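Local coordinates for protein thiamine-monophosphate kinase (Stenotrophomonas maltophilia, PDB 6XEP) that probably catalyses the ATP-dependent phosphorylation of thiamine monophosphate to thiamine diphosphate, the active form of vitamin B1, at residues G227-L232 against Q311-D316. Residues are numbered along the deposited sequence; the frame is centred on the assembly and turned at random.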
ATOM      1  N   GLY A 227      -4.590  19.703  11.678  1.00 13.37           N
ATOM      2  CA  GLY A 227      -4.831  20.761  12.635  1.00 17.07           C
ATOM      3  C   GLY A 227      -5.953  20.396  13.578  1.00 15.50           C
ATOM      4  O   GLY A 227      -6.914  19.714  13.207  1.00 15.19           O
ATOM      5  N   LEU A 228      -5.837  20.871  14.820  1.00 14.81           N
ATOM      6  CA  LEU A 228      -6.798  20.519  15.862  1.00 15.65           C
ATOM      7  C   LEU A 228      -8.235  20.787  15.419  1.00 12.32           C
ATOM      8  O   LEU A 228      -9.107  19.936  15.583  1.00 13.90           O
ATOM      9  CB  LEU A 228      -6.491  21.297  17.144  1.00 13.08           C
ATOM     10  CG  LEU A 228      -7.507  21.091  18.275  1.00 15.78           C
ATOM     11  CD1 LEU A 228      -7.457  19.650  18.784  1.00 17.73           C
ATOM     12  CD2 LEU A 228      -7.281  22.085  19.395  1.00 19.72           C
ATOM     13  N   LEU A 229      -8.498  21.966  14.848  1.00 11.71           N
ATOM     14  CA  LEU A 229      -9.878  22.324  14.523  1.00 16.31           C
ATOM     15  C   LEU A 229     -10.475  21.385  13.480  1.00 17.46           C
ATOM     16  O   LEU A 229     -11.635  20.970  13.596  1.00 14.62           O
ATOM     17  CB  LEU A 229      -9.948  23.779  14.044  1.00 16.13           C
ATOM     18  CG  LEU A 229      -9.521  24.783  15.124  1.00 19.68           C
ATOM     19  CD1 LEU A 229      -9.778  26.195  14.628  1.00 21.05           C
ATOM     20  CD2 LEU A 229     -10.245  24.544  16.446  1.00 18.03           C
ATOM     21  N   ALA A 230      -9.702  21.038  12.455  1.00 13.45           N
ATOM     22  CA  ALA A 230     -10.207  20.148  11.417  1.00 16.06           C
ATOM     23  C   ALA A 230     -10.482  18.763  11.981  1.00 14.81           C
ATOM     24  O   ALA A 230     -11.554  18.192  11.751  1.00 15.47           O
ATOM     25  CB  ALA A 230      -9.199  20.068  10.263  1.00 18.72           C
ATOM     26  N   ASP A 231      -9.544  18.229  12.768  1.00 14.77           N
ATOM     27  CA  ASP A 231      -9.665  16.856  13.244  1.00 14.12           C
ATOM     28  C   ASP A 231     -10.659  16.739  14.395  1.00 14.28           C
ATOM     29  O   ASP A 231     -11.477  15.809  14.418  1.00 15.40           O
ATOM     30  CB  ASP A 231      -8.277  16.325  13.617  1.00 16.52           C
ATOM     31  CG  ASP A 231      -7.434  16.029  12.378  1.00 21.31           C
ATOM     32  OD1 ASP A 231      -7.904  15.250  11.521  1.00 21.20           O
ATOM     33  OD2 ASP A 231      -6.351  16.617  12.228  1.00 18.76           O
ATOM     34  N   LEU A 232     -10.646  17.679  15.338  1.00 13.59           N
ATOM     35  CA  LEU A 232     -11.719  17.688  16.327  1.00 13.53           C
ATOM     36  C   LEU A 232     -13.068  17.882  15.652  1.00 15.98           C
ATOM     37  O   LEU A 232     -14.080  17.338  16.110  1.00 13.89           O
ATOM     38  CB  LEU A 232     -11.475  18.798  17.345  1.00 16.94           C
ATOM     39  CG  LEU A 232     -12.445  18.948  18.493  1.00 17.80           C
ATOM     40  CD1 LEU A 232     -12.611  17.614  19.190  1.00 16.38           C
ATOM     41  CD2 LEU A 232     -11.867  20.007  19.431  1.00 16.46           C
ATOM     42  N   GLN A 311     -23.685  22.221  17.708  1.00 15.41           N
ATOM     43  CA  GLN A 311     -22.956  21.650  16.578  1.00 14.88           C
ATOM     44  C   GLN A 311     -21.662  22.420  16.380  1.00 17.04           C
ATOM     45  O   GLN A 311     -21.593  23.628  16.655  1.00 15.03           O
ATOM     46  CB  GLN A 311     -23.778  21.717  15.271  1.00 15.49           C
ATOM     47  CG  GLN A 311     -25.113  20.992  15.334  1.00 15.97           C
ATOM     48  CD  GLN A 311     -24.974  19.471  15.310  1.00 22.59           C
ATOM     49  OE1 GLN A 311     -23.923  18.931  14.936  1.00 27.03           O
ATOM     50  NE2 GLN A 311     -26.037  18.775  15.705  1.00 25.52           N
ATOM     51  N   GLY A 312     -20.656  21.711  15.865  1.00 16.53           N
ATOM     52  CA  GLY A 312     -19.443  22.312  15.352  1.00 16.09           C
ATOM     53  C   GLY A 312     -18.374  22.522  16.412  1.00 15.61           C
ATOM     54  O   GLY A 312     -18.623  22.482  17.617  1.00 16.25           O
ATOM     55  N   VAL A 313     -17.155  22.767  15.931  1.00 17.41           N
ATOM     56  CA  VAL A 313     -16.040  23.123  16.803  1.00 16.52           C
ATOM     57  C   VAL A 313     -16.071  24.614  17.072  1.00 16.38           C
ATOM     58  O   VAL A 313     -16.274  25.420  16.162  1.00 18.42           O
ATOM     59  CB  VAL A 313     -14.699  22.722  16.176  1.00 19.88           C
ATOM     60  CG1 VAL A 313     -13.587  22.929  17.211  1.00 19.86           C
ATOM     61  CG2 VAL A 313     -14.763  21.318  15.771  1.00 23.01           C
ATOM     62  N   HIS A 314     -15.887  24.982  18.331  1.00 15.44           N
ATOM     63  CA  HIS A 314     -15.884  26.367  18.750  1.00 16.59           C
ATOM     64  C   HIS A 314     -14.512  26.661  19.330  1.00 14.02           C
ATOM     65  O   HIS A 314     -13.880  25.781  19.924  1.00 18.63           O
ATOM     66  CB  HIS A 314     -16.927  26.665  19.819  1.00 17.22           C
ATOM     67  CG  HIS A 314     -18.342  26.404  19.408  1.00 16.53           C
ATOM     68  ND1 HIS A 314     -18.799  25.152  19.050  1.00 18.61           N
ATOM     69  CD2 HIS A 314     -19.420  27.220  19.387  1.00 18.98           C
ATOM     70  CE1 HIS A 314     -20.092  25.221  18.783  1.00 15.97           C
ATOM     71  NE2 HIS A 314     -20.493  26.463  18.980  1.00 16.75           N
ATOM     72  N   VAL A 315     -14.057  27.889  19.133  1.00 17.29           N
ATOM     73  CA  VAL A 315     -12.883  28.411  19.816  1.00 17.02           C
ATOM     74  C   VAL A 315     -13.349  29.600  20.624  1.00 19.06           C
ATOM     75  O   VAL A 315     -13.896  30.562  20.062  1.00 19.26           O
ATOM     76  CB  VAL A 315     -11.759  28.826  18.855  1.00 20.37           C
ATOM     77  CG1 VAL A 315     -10.581  29.349  19.653  1.00 21.72           C
ATOM     78  CG2 VAL A 315     -11.320  27.669  17.961  1.00 17.83           C
ATOM     79  N   ASP A 316     -13.127  29.543  21.939  1.00 17.70           N
ATOM     80  CA  ASP A 316     -13.536  30.626  22.822  1.00 20.58           C
ATOM     81  C   ASP A 316     -14.993  31.020  22.559  1.00 24.07           C
ATOM     82  O   ASP A 316     -15.346  32.200  22.524  1.00 23.62           O
ATOM     83  CB  ASP A 316     -12.588  31.816  22.663  1.00 22.11           C
ATOM     84  CG  ASP A 316     -11.138  31.448  22.984  1.00 27.13           C
ATOM     85  OD1 ASP A 316     -10.891  30.341  23.533  1.00 22.02           O
ATOM     86  OD2 ASP A 316     -10.237  32.256  22.660  1.00 30.36           O
TER
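Leu232, whose backbone N donates a 2.7 Å hydrogen bond to Leu228 O within the first turn of helix 228-239, meets Val313 of strand 312-315 with both main chain and side chain; the neighbouring Asp231 accepts hydrogen bonds at OD2 from the backbone N of Ser225 and Asp226, residues predicted to bind ATP and magnesium. Between the two segments the contact is apolar and buries 198 Å², most of it on Val313 and Leu229. Val313 acts as a fork pointing at the helix. Its CG1, anti to the backbone N (chi1 -172°), touches two leucine methyls that lie roughly at right angles to each other as seen from it, Leu229 CD2 at 3.8 Å and Leu232 CD2 at 4.1 Å. The other prong, CG2, rests on main chain, with Leu229 O and Leu232 C each 3.8 Å from it. Leu229 reaches further along the strand: CG stands anti to its own carbonyl carbon (chi1 -63°), and CD2 reaches both Val313 and Val315, coming within 3.6 Å of Val315 CG2. The segment axes come within 8.6 Å and their chain directions differ by 149°, so the helix runs roughly antiparallel to the strand. Helix 262-271 flanks the contact through Leu270, which touches both Leu229 and Val315, while Leu232 also rests on Ala243 and Val245 of strand 242-245 and Cys279 of strand 277-282. Helix 228-239 connects parallel strands 220-224 and 242-245 and also covers strand 312-315 at the sheet's end, an alpha/beta layering consistent with the PurM-like C-terminal domain.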